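Local coordinates for protein PEPTIDE N-myristoyltransferase (PDB 1IIC) that catalyses transfer of the myristoyl group from myristoyl-CoA to the N-terminal glycine of protein and peptide substrates, at residues 402-405 and 406-410; 244-247 and 248-252; 207-210 and 211-214; 192-195 and 196-200. One frame throughout, in Å; residues are numbered along the deposited sequence.

Interaction 1: residues 402-405 and 406-410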
loop_
_atom_site.group_PDB
_atom_site.type_symbol
_atom_site.label_atom_id
_atom_site.label_comp_id
_atom_site.label_asym_id
_atom_site.label_seq_id
_atom_site.Cartn_x
_atom_site.Cartn_y
_atom_site.Cartn_z
ATOM N N GLY A 402 5.911 10.785 -9.753
ATOM C CA GLY A 402 4.767 11.105 -10.592
ATOM C C GLY A 402 4.139 12.459 -10.297
ATOM O O GLY A 402 2.980 12.708 -10.637
ATOM N N LEU A 403 4.906 13.340 -9.671
ATOM C CA LEU A 403 4.415 14.670 -9.331
ATOM C C LEU A 403 5.285 15.768 -9.917
ATOM O O LEU A 403 6.500 15.608 -10.064
ATOM C CB LEU A 403 4.383 14.861 -7.803
ATOM C CG LEU A 403 3.488 13.995 -6.909
ATOM C CD1 LEU A 403 3.670 14.419 -5.451
ATOM C CD2 LEU A 403 2.036 14.155 -7.313
ATOM N N ASN A 404 4.646 16.882 -10.252
ATOM C CA ASN A 404 5.334 18.053 -10.756
ATOM C C ASN A 404 5.655 18.833 -9.484
ATOM O O ASN A 404 5.120 18.532 -8.423
ATOM C CB ASN A 404 4.408 18.888 -11.639
ATOM C CG ASN A 404 4.187 18.271 -13.004
ATOM O OD1 ASN A 404 3.072 18.286 -13.531
ATOM N ND2 ASN A 404 5.252 17.737 -13.596
ATOM N N PRO A 405 6.531 19.839 -9.571
ATOM C CA PRO A 405 6.868 20.615 -8.378
ATOM C C PRO A 405 5.658 21.249 -7.691
ATOM O O PRO A 405 5.655 21.444 -6.471
ATOM C CB PRO A 405 7.848 21.655 -8.918
ATOM C CG PRO A 405 8.581 20.879 -10.004
ATOM C CD PRO A 405 7.449 20.143 -10.688
ATOM N N ASP A 406 4.626 21.569 -8.469
ATOM C CA ASP A 406 3.433 22.190 -7.915
ATOM C C ASP A 406 2.429 21.158 -7.410
ATOM O O ASP A 406 1.285 21.494 -7.102
ATOM C CB ASP A 406 2.768 23.084 -8.968
ATOM C CG ASP A 406 2.090 22.288 -10.079
ATOM O OD1 ASP A 406 2.236 21.045 -10.133
ATOM O OD2 ASP A 406 1.412 22.916 -10.908
ATOM N N ASN A 407 2.864 19.905 -7.336
ATOM C CA ASN A 407 2.024 18.813 -6.864
ATOM C C ASN A 407 1.009 18.269 -7.854
ATOM O O ASN A 407 0.200 17.428 -7.489
ATOM C CB ASN A 407 1.298 19.207 -5.578
ATOM C CG ASN A 407 2.247 19.446 -4.432
ATOM O OD1 ASN A 407 3.215 18.710 -4.257
ATOM N ND2 ASN A 407 1.969 20.467 -3.631
ATOM N N SER A 408 1.026 18.741 -9.095
ATOM C CA SER A 408 0.083 18.218 -10.085
ATOM C C SER A 408 0.704 16.939 -10.649
ATOM O O SER A 408 1.894 16.693 -10.456
ATOM C CB SER A 408 -0.167 19.245 -11.203
ATOM O OG SER A 408 0.994 19.480 -11.981
ATOM N N ASN A 409 -0.086 16.120 -11.340
ATOM C CA ASN A 409 0.429 14.857 -11.889
ATOM C C ASN A 409 1.424 15.045 -13.036
ATOM O O ASN A 409 1.142 15.766 -14.002
ATOM C CB ASN A 409 -0.720 13.970 -12.381
ATOM C CG ASN A 409 -1.666 13.537 -11.264
ATOM O OD1 ASN A 409 -1.260 13.358 -10.117
ATOM N ND2 ASN A 409 -2.934 13.339 -11.611
ATOM N N ASP A 410 2.588 14.406 -12.943
ATOM C CA ASP A 410 3.559 14.525 -14.027
ATOM C C ASP A 410 3.224 13.436 -15.035
ATOM O O ASP A 410 3.662 12.290 -14.911
ATOM C CB ASP A 410 4.996 14.344 -13.529
ATOM C CG ASP A 410 6.030 14.565 -14.636
ATOM O OD1 ASP A 410 5.771 14.167 -15.792
ATOM O OD2 ASP A 410 7.107 15.131 -14.352
#

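Interaction 2: residues 244-247 and 248-252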
loop_
_atom_site.group_PDB
_atom_site.type_symbol
_atom_site.label_atom_id
_atom_site.label_comp_id
_atom_site.label_asym_id
_atom_site.label_seq_id
_atom_site.Cartn_x
_atom_site.Cartn_y
_atom_site.Cartn_z
ATOM N N LYS A 244 5.959 -9.418 -14.058
ATOM C CA LYS A 244 7.391 -9.212 -13.878
ATOM C C LYS A 244 7.981 -8.406 -15.025
ATOM O O LYS A 244 8.811 -7.519 -14.823
ATOM C CB LYS A 244 8.107 -10.566 -13.791
ATOM C CG LYS A 244 9.621 -10.469 -13.887
ATOM C CD LYS A 244 10.298 -11.840 -13.784
ATOM C CE LYS A 244 11.818 -11.707 -13.923
ATOM N NZ LYS A 244 12.540 -13.008 -13.758
ATOM N N ARG A 245 7.548 -8.732 -16.236
ATOM C CA ARG A 245 8.039 -8.062 -17.422
ATOM C C ARG A 245 7.682 -6.579 -17.371
ATOM O O ARG A 245 8.551 -5.713 -17.519
ATOM C CB ARG A 245 7.425 -8.713 -18.661
ATOM C CG ARG A 245 8.359 -8.829 -19.837
ATOM C CD ARG A 245 8.758 -7.474 -20.385
ATOM N NE ARG A 245 8.476 -7.386 -21.813
ATOM C CZ ARG A 245 8.921 -8.251 -22.714
ATOM N NH1 ARG A 245 9.677 -9.273 -22.329
ATOM N NH2 ARG A 245 8.598 -8.108 -23.995
ATOM N N TYR A 246 6.402 -6.292 -17.162
ATOM C CA TYR A 246 5.935 -4.910 -17.094
ATOM C C TYR A 246 6.649 -4.134 -15.975
ATOM O O TYR A 246 7.188 -3.059 -16.217
ATOM C CB TYR A 246 4.410 -4.886 -16.900
ATOM C CG TYR A 246 3.843 -3.505 -16.686
ATOM C CD1 TYR A 246 3.584 -3.032 -15.404
ATOM C CD2 TYR A 246 3.650 -2.640 -17.757
ATOM C CE1 TYR A 246 3.156 -1.729 -15.190
ATOM C CE2 TYR A 246 3.226 -1.335 -17.554
ATOM C CZ TYR A 246 2.984 -0.885 -16.265
ATOM O OH TYR A 246 2.588 0.407 -16.050
ATOM N N GLN A 247 6.667 -4.717 -14.773
ATOM C CA GLN A 247 7.298 -4.164 -13.563
ATOM C C GLN A 247 8.760 -3.786 -13.675
ATOM O O GLN A 247 9.233 -2.894 -12.957
ATOM C CB GLN A 247 7.247 -5.177 -12.424
ATOM C CG GLN A 247 6.133 -5.018 -11.457
ATOM C CD GLN A 247 6.612 -5.222 -10.036
ATOM O OE1 GLN A 247 7.369 -6.152 -9.737
ATOM N NE2 GLN A 247 6.172 -4.354 -9.154
ATOM N N SER A 248 9.486 -4.519 -14.517
ATOM C CA SER A 248 10.912 -4.299 -14.695
ATOM C C SER A 248 11.244 -2.879 -15.111
ATOM O O SER A 248 12.395 -2.468 -15.029
ATOM C CB SER A 248 11.476 -5.279 -15.731
ATOM O OG SER A 248 10.944 -5.015 -17.021
ATOM N N ARG A 249 10.241 -2.123 -15.551
ATOM C CA ARG A 249 10.473 -0.743 -15.974
ATOM C C ARG A 249 10.689 0.188 -14.779
ATOM O O ARG A 249 11.361 1.210 -14.890
ATOM C CB ARG A 249 9.283 -0.233 -16.788
ATOM C CG ARG A 249 8.025 0.035 -15.966
ATOM C CD ARG A 249 6.877 0.397 -16.894
ATOM N NE ARG A 249 6.720 -0.626 -17.928
ATOM C CZ ARG A 249 6.096 -0.437 -19.083
ATOM N NH1 ARG A 249 5.565 0.743 -19.368
ATOM N NH2 ARG A 249 6.010 -1.430 -19.955
ATOM N N PHE A 250 10.105 -0.167 -13.640
ATOM C CA PHE A 250 10.215 0.654 -12.440
ATOM C C PHE A 250 11.566 0.458 -11.731
ATOM O O PHE A 250 12.250 -0.549 -11.942
ATOM C CB PHE A 250 9.040 0.325 -11.502
ATOM C CG PHE A 250 7.678 0.490 -12.151
ATOM C CD1 PHE A 250 6.780 -0.578 -12.209
ATOM C CD2 PHE A 250 7.308 1.704 -12.724
ATOM C CE1 PHE A 250 5.525 -0.441 -12.835
ATOM C CE2 PHE A 250 6.068 1.857 -13.348
ATOM C CZ PHE A 250 5.172 0.790 -13.408
ATOM N N GLU A 251 11.957 1.422 -10.901
ATOM C CA GLU A 251 13.225 1.330 -10.191
ATOM C C GLU A 251 13.098 0.772 -8.780
ATOM O O GLU A 251 14.080 0.292 -8.212
ATOM C CB GLU A 251 13.914 2.699 -10.177
ATOM C CG GLU A 251 14.318 3.187 -11.577
ATOM C CD GLU A 251 14.958 4.560 -11.564
ATOM O OE1 GLU A 251 14.607 5.364 -10.685
ATOM O OE2 GLU A 251 15.796 4.851 -12.441
ATOM N N LEU A 252 11.894 0.828 -8.214
ATOM C CA LEU A 252 11.641 0.294 -6.867
ATOM C C LEU A 252 10.459 -0.672 -6.939
ATOM O O LEU A 252 9.315 -0.258 -7.142
ATOM C CB LEU A 252 11.313 1.415 -5.879
ATOM C CG LEU A 252 11.073 0.942 -4.438
ATOM C CD1 LEU A 252 12.356 0.329 -3.877
ATOM C CD2 LEU A 252 10.628 2.116 -3.574
#

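Interaction 3: residues 207-210 and 211-214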
loop_
_atom_site.group_PDB
_atom_site.type_symbol
_atom_site.label_atom_id
_atom_site.label_comp_id
_atom_site.label_asym_id
_atom_site.label_seq_id
_atom_site.Cartn_x
_atom_site.Cartn_y
_atom_site.Cartn_z
ATOM N N GLY A 207 -21.496 26.701 -7.450
ATOM C CA GLY A 207 -21.939 26.717 -8.829
ATOM C C GLY A 207 -22.449 25.377 -9.312
ATOM O O GLY A 207 -23.069 25.292 -10.370
ATOM N N HIS A 208 -22.190 24.322 -8.546
ATOM C CA HIS A 208 -22.644 22.987 -8.927
ATOM C C HIS A 208 -23.795 22.469 -8.077
ATOM O O HIS A 208 -23.867 22.731 -6.875
ATOM C CB HIS A 208 -21.500 21.972 -8.838
ATOM C CG HIS A 208 -20.454 22.137 -9.891
ATOM N ND1 HIS A 208 -19.498 23.127 -9.844
ATOM C CD2 HIS A 208 -20.210 21.430 -11.020
ATOM C CE1 HIS A 208 -18.707 23.022 -10.897
ATOM N NE2 HIS A 208 -19.118 22.002 -11.626
ATOM N N THR A 209 -24.692 21.726 -8.715
ATOM C CA THR A 209 -25.812 21.126 -8.016
ATOM C C THR A 209 -25.393 19.693 -7.718
ATOM O O THR A 209 -24.455 19.179 -8.333
ATOM C CB THR A 209 -27.086 21.101 -8.881
ATOM O OG1 THR A 209 -28.115 20.395 -8.177
ATOM C CG2 THR A 209 -26.828 20.400 -10.198
ATOM N N GLU A 210 -26.074 19.046 -6.776
ATOM C CA GLU A 210 -25.735 17.674 -6.444
ATOM C C GLU A 210 -25.986 16.799 -7.663
ATOM O O GLU A 210 -25.437 15.711 -7.789
ATOM C CB GLU A 210 -26.565 17.185 -5.250
ATOM C CG GLU A 210 -26.009 17.621 -3.897
ATOM C CD GLU A 210 -26.789 17.062 -2.718
ATOM O OE1 GLU A 210 -27.096 15.850 -2.725
ATOM O OE2 GLU A 210 -27.078 17.836 -1.774
ATOM N N GLU A 211 -26.818 17.294 -8.572
ATOM C CA GLU A 211 -27.140 16.559 -9.781
ATOM C C GLU A 211 -25.993 16.605 -10.782
ATOM O O GLU A 211 -25.764 15.637 -11.499
ATOM C CB GLU A 211 -28.413 17.118 -10.415
ATOM C CG GLU A 211 -29.636 17.047 -9.504
ATOM C CD GLU A 211 -30.927 17.385 -10.226
ATOM O OE1 GLU A 211 -31.189 16.769 -11.289
ATOM O OE2 GLU A 211 -31.677 18.258 -9.734
ATOM N N ASP A 212 -25.279 17.729 -10.835
ATOM C CA ASP A 212 -24.142 17.872 -11.750
ATOM C C ASP A 212 -23.146 16.783 -11.431
ATOM O O ASP A 212 -22.723 16.026 -12.298
ATOM C CB ASP A 212 -23.396 19.198 -11.551
ATOM C CG ASP A 212 -24.260 20.399 -11.782
ATOM O OD1 ASP A 212 -25.139 20.350 -12.671
ATOM O OD2 ASP A 212 -24.046 21.409 -11.081
ATOM N N MET A 213 -22.781 16.746 -10.155
ATOM C CA MET A 213 -21.807 15.821 -9.604
ATOM C C MET A 213 -22.143 14.353 -9.815
ATOM O O MET A 213 -21.298 13.573 -10.245
ATOM C CB MET A 213 -21.642 16.117 -8.116
ATOM C CG MET A 213 -21.417 17.601 -7.823
ATOM S SD MET A 213 -19.949 18.298 -8.643
ATOM C CE MET A 213 -18.646 17.634 -7.593
ATOM N N ILE A 214 -23.375 13.979 -9.504
ATOM C CA ILE A 214 -23.816 12.603 -9.668
ATOM C C ILE A 214 -23.694 12.160 -11.125
ATOM O O ILE A 214 -23.168 11.087 -11.411
ATOM C CB ILE A 214 -25.274 12.453 -9.194
ATOM C CG1 ILE A 214 -25.343 12.689 -7.679
ATOM C CG2 ILE A 214 -25.811 11.083 -9.565
ATOM C CD1 ILE A 214 -26.756 12.703 -7.108
#

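Interaction 4: residues 192-195 and 196-200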
loop_
_atom_site.group_PDB
_atom_site.type_symbol
_atom_site.label_atom_id
_atom_site.label_comp_id
_atom_site.label_asym_id
_atom_site.label_seq_id
_atom_site.Cartn_x
_atom_site.Cartn_y
_atom_site.Cartn_z
ATOM N N ASN A 192 -19.493 6.430 -5.652
ATOM C CA ASN A 192 -20.818 6.676 -5.113
ATOM C C ASN A 192 -20.808 8.116 -4.596
ATOM O O ASN A 192 -20.746 8.347 -3.388
ATOM C CB ASN A 192 -21.082 5.715 -3.962
ATOM C CG ASN A 192 -22.542 5.636 -3.606
ATOM O OD1 ASN A 192 -23.237 6.652 -3.564
ATOM N ND2 ASN A 192 -23.022 4.424 -3.344
ATOM N N TRP A 193 -20.874 9.087 -5.504
ATOM C CA TRP A 193 -20.819 10.489 -5.089
ATOM C C TRP A 193 -21.810 10.883 -4.011
ATOM O O TRP A 193 -21.416 11.380 -2.956
ATOM C CB TRP A 193 -21.013 11.445 -6.268
ATOM C CG TRP A 193 -20.673 12.865 -5.879
ATOM C CD1 TRP A 193 -19.436 13.441 -5.903
ATOM C CD2 TRP A 193 -21.556 13.844 -5.308
ATOM N NE1 TRP A 193 -19.490 14.708 -5.382
ATOM C CE2 TRP A 193 -20.778 14.984 -5.009
ATOM C CE3 TRP A 193 -22.929 13.866 -5.016
ATOM C CZ2 TRP A 193 -21.325 16.141 -4.433
ATOM C CZ3 TRP A 193 -23.475 15.021 -4.441
ATOM C CH2 TRP A 193 -22.671 16.140 -4.158
ATOM N N LYS A 194 -23.095 10.682 -4.277
ATOM C CA LYS A 194 -24.126 11.063 -3.322
ATOM C C LYS A 194 -23.807 10.639 -1.891
ATOM O O LYS A 194 -23.936 11.433 -0.971
ATOM C CB LYS A 194 -25.483 10.508 -3.754
ATOM C CG LYS A 194 -26.652 11.124 -2.996
ATOM C CD LYS A 194 -27.998 10.658 -3.544
ATOM C CE LYS A 194 -29.147 11.311 -2.790
ATOM N NZ LYS A 194 -29.083 12.798 -2.884
ATOM N N LYS A 195 -23.380 9.394 -1.701
ATOM C CA LYS A 195 -23.043 8.907 -0.363
ATOM C C LYS A 195 -21.770 9.544 0.189
ATOM O O LYS A 195 -21.697 9.845 1.377
ATOM C CB LYS A 195 -22.888 7.385 -0.365
ATOM C CG LYS A 195 -22.421 6.791 0.960
ATOM C CD LYS A 195 -22.275 5.276 0.866
ATOM C CE LYS A 195 -21.807 4.668 2.174
ATOM N NZ LYS A 195 -21.638 3.170 2.108
ATOM N N LEU A 196 -20.758 9.728 -0.655
ATOM C CA LEU A 196 -19.516 10.349 -0.198
ATOM C C LEU A 196 -19.819 11.745 0.340
ATOM O O LEU A 196 -19.281 12.168 1.366
ATOM C CB LEU A 196 -18.509 10.470 -1.349
ATOM C CG LEU A 196 -17.836 9.176 -1.813
ATOM C CD1 LEU A 196 -16.971 9.456 -3.044
ATOM C CD2 LEU A 196 -16.982 8.609 -0.678
ATOM N N TYR A 197 -20.690 12.458 -0.364
ATOM C CA TYR A 197 -21.055 13.802 0.037
ATOM C C TYR A 197 -21.807 13.802 1.365
ATOM O O TYR A 197 -21.481 14.572 2.268
ATOM C CB TYR A 197 -21.913 14.451 -1.037
ATOM C CG TYR A 197 -22.301 15.873 -0.718
ATOM C CD1 TYR A 197 -21.334 16.835 -0.466
ATOM C CD2 TYR A 197 -23.640 16.258 -0.686
ATOM C CE1 TYR A 197 -21.691 18.156 -0.186
ATOM C CE2 TYR A 197 -24.005 17.574 -0.411
ATOM C CZ TYR A 197 -23.029 18.516 -0.163
ATOM O OH TYR A 197 -23.410 19.814 0.104
ATOM N N GLU A 198 -22.806 12.935 1.486
ATOM C CA GLU A 198 -23.585 12.853 2.710
ATOM C C GLU A 198 -22.785 12.431 3.948
ATOM O O GLU A 198 -23.156 12.783 5.068
ATOM C CB GLU A 198 -24.789 11.935 2.498
ATOM C CG GLU A 198 -26.006 12.688 1.956
ATOM C CD GLU A 198 -27.110 11.780 1.437
ATOM O OE1 GLU A 198 -27.433 10.775 2.105
ATOM O OE2 GLU A 198 -27.666 12.085 0.362
ATOM N N VAL A 199 -21.695 11.683 3.759
ATOM C CA VAL A 199 -20.863 11.272 4.895
ATOM C C VAL A 199 -19.659 12.205 4.961
ATOM O O VAL A 199 -18.642 11.908 5.590
ATOM C CB VAL A 199 -20.367 9.815 4.765
ATOM C CG1 VAL A 199 -21.558 8.875 4.629
ATOM C CG2 VAL A 199 -19.408 9.686 3.582
ATOM N N ASP A 200 -19.797 13.330 4.270
ATOM C CA ASP A 200 -18.791 14.378 4.227
ATOM C C ASP A 200 -17.383 13.987 3.771
ATOM O O ASP A 200 -16.394 14.458 4.334
ATOM C CB ASP A 200 -18.725 15.061 5.595
ATOM C CG ASP A 200 -18.124 16.446 5.521
ATOM O OD1 ASP A 200 -18.481 17.183 4.574
ATOM O OD2 ASP A 200 -17.313 16.802 6.408
#

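Interaction 1: residues 402-405 and 406-410
Asn-404 and Asn-407 close a type I beta turn in the loop that follows strand 394-395, the backbone N of Asn-407 donating to Asn-404 O at 2.9 Å. Asn-407, the last residue of the turn, has positive phi (78°), and Asn-404 N donates to Ser-408 O (2.8 Å), the pattern of a type I turn with a G1-type bulge. Leu-403 and Asn-409 form a single bridge, and Asp-410 N donates almost straight to Gly-402 O (2.9 Å).

Among the side chains, Asn-404 lies across Asp-410 at roughly a right angle. Asn-404 OD1 lies 2.9 Å from Ser-408 OG. Its ND2 comes 3.3 Å from Asp-410 OD2, at too poor an angle for a hydrogen bond; the other carboxylate oxygen, OD1, takes Lys-412 N and Arg-413 N. An alanine in place of Asn-404 would probably open a gap between the Ser-408 hydroxyl and the Asp-410 carboxylate.

The side chain of Asp-406 makes an Asx turn, its CG between the backbone N and the carbonyl carbon (chi1 72°), which turns OD1 toward Ser-408. OD1 accepts twice: Ser-408 N from above the carboxylate plane at 2.8 Å, and Ser-408 OG on its syn lone pair at 2.7 Å.

Interaction 2: residues 244-247 and 248-252
At the C-terminal end of helix 236-247, the Arg-249 guanidinium lies over one face of the Tyr-246 ring, the two planes 29° apart, and Tyr-246 CE2 sits above the centre of the guanidinium. One face of the Phe-250 ring is met by Arg-249 CG, 3.6 Å above its plane. Tyr-246 and Phe-250 touch obliquely through their CE1 atoms (3.6 Å apart). The group packs where the chain leaves the helix through a type I beta turn from Gln-247 to Phe-250, with Phe-250 N donating to Gln-247 O at 2.9 Å.

Ser-248 continues the helical bonding by one residue, its N reaching Lys-244 O. Its OG, held between the backbone N and the carbonyl carbon (chi1 66°), turns back to donate to Arg-245 O at a short 2.5 Å. Beyond the contact, Arg-249 NH2 forms a salt bridge with Asp-325, and Tyr-246 packs on Ala-321 of strand 311-322, which places the helix end beside that strand.

A bend at chi3 of Arg-249 carries NE back toward the carbonyl of Tyr-246. Tyr-246 O thereby gains a second donor: Arg-249 N (3.3 Å) and Arg-249 NE (3.0 Å) reach it from opposite faces of its carbonyl plane.

Interaction 3: residues 207-210 and 211-214
Asp-212 and Thr-209 set their side chains across each other at about a right angle, at the surface where the chain turns into helix 210-217. The Asp-212 carboxylate reaches back over the first turn, its CG anti to the carbonyl carbon (chi1 -60°), which brings OD2 to the backbone N of Thr-209. That bond is nearly straight and, at 2.5 Å, very short. The other oxygen, OD1, faces the methyl CG2 of Thr-209.

Thr-209 is turned so that its two branches do separate work. OG1 stands opposite the backbone N (chi1 175°) and accepts, weakly, from Glu-211 N at 3.4 Å, whereas CG2 is left beside the aspartate. With alanine in place of Asp-212, the Thr-209 N-H would probably lose its mate and the threonine methyl its neighbour.

His-208 presents its ring at 81° to the same carboxylate, with His-208 CB 3.4 Å from Asp-212 OD2. Met-213 crosses the histidine at about a right angle and brings SD obliquely to the ring, 4.5 Å from its centroid. Ile-214 lies alongside the Glu-210 carbonyl, and Ile-214 N donates to Glu-210 O at 3.2 Å, a firmer bond than the weak ones to Thr-209 O before it.

Glu-210, Met-213 and Ile-214 all rest on Trp-193 of helix 193-198. Thr-209 at the N-cap, its OG1 taking Glu-211 N weakly while Asp-212 OD2 takes Thr-209 N, makes with Asp-212 the capping box of a helix N-terminus.

Interaction 4: residues 192-195 and 196-200
The bond from Leu-196 N to Asn-192 O (3.1 Å) closes the first turn of the short helix 193-198. Asn-192 is the N-cap: its OD1 also accepts, weakly, from Lys-195 N (3.3 Å), giving a backbone donor of the first turn a partner.

Next along the chain, Trp-193 makes the main side-chain contact, with Tyr-197 one turn on. Both side chains start with CG opposite the backbone N and run side by side in the same direction. Tyr-197 CB stands over the six-membered ring of Trp-193, 3.7 Å from its centroid and 15° off the ring normal, a CH-pi contact. The rings themselves are near parallel, at 16°, but slid apart with their centroids 4.8 Å from each other, so they barely overlap; Trp-193 CH2 instead touches Tyr-197 CG at 3.5 Å. In the backbone, Tyr-197 N donates to Trp-193 O almost in line with the carbonyl.

Lys-194 bends only at chi4, and its NZ forms a long salt bridge with Glu-198 OE2 (3.6 Å). The other glutamate oxygen is held more firmly elsewhere, by Lys-308 and Tyr-309.

Lys-195 runs fully extended, taking NZ away to a salt bridge with Asp-361 and a hydrogen bond to Asp-311 O. Its own carbonyl O accepts from Val-199 N at 3.0 Å, and both valine methyls come close to that oxygen. Here the helix ends in a Schellman motif, with Phe-201 N bonded to Leu-196 O: Asp-200, with positive phi, is the C-prime residue, and its N donates back to Tyr-197 O at 2.9 Å.

Overall arrangement
All four contacts are short-range, yet their chemistry follows their place. Interactions 3 and 4 hold consecutive helices and touch: Met-213 CB lies 3.4 Å from Trp-193 CE2, so one indole serves both. Interaction 3 is a surface cap built on polar atoms, whereas interaction 4 is partly buried and adds aromatic packing. Interaction 2, its centre about 37 Å from that of interaction 4 and across the centre of the chain, ends a helix with two buried aromatic rings and an arginine. Interaction 1 is also partly buried but contains no helix, and depends on main-chain bonds and an Asx turn; its nearest atoms are about 10 Å from interaction 2.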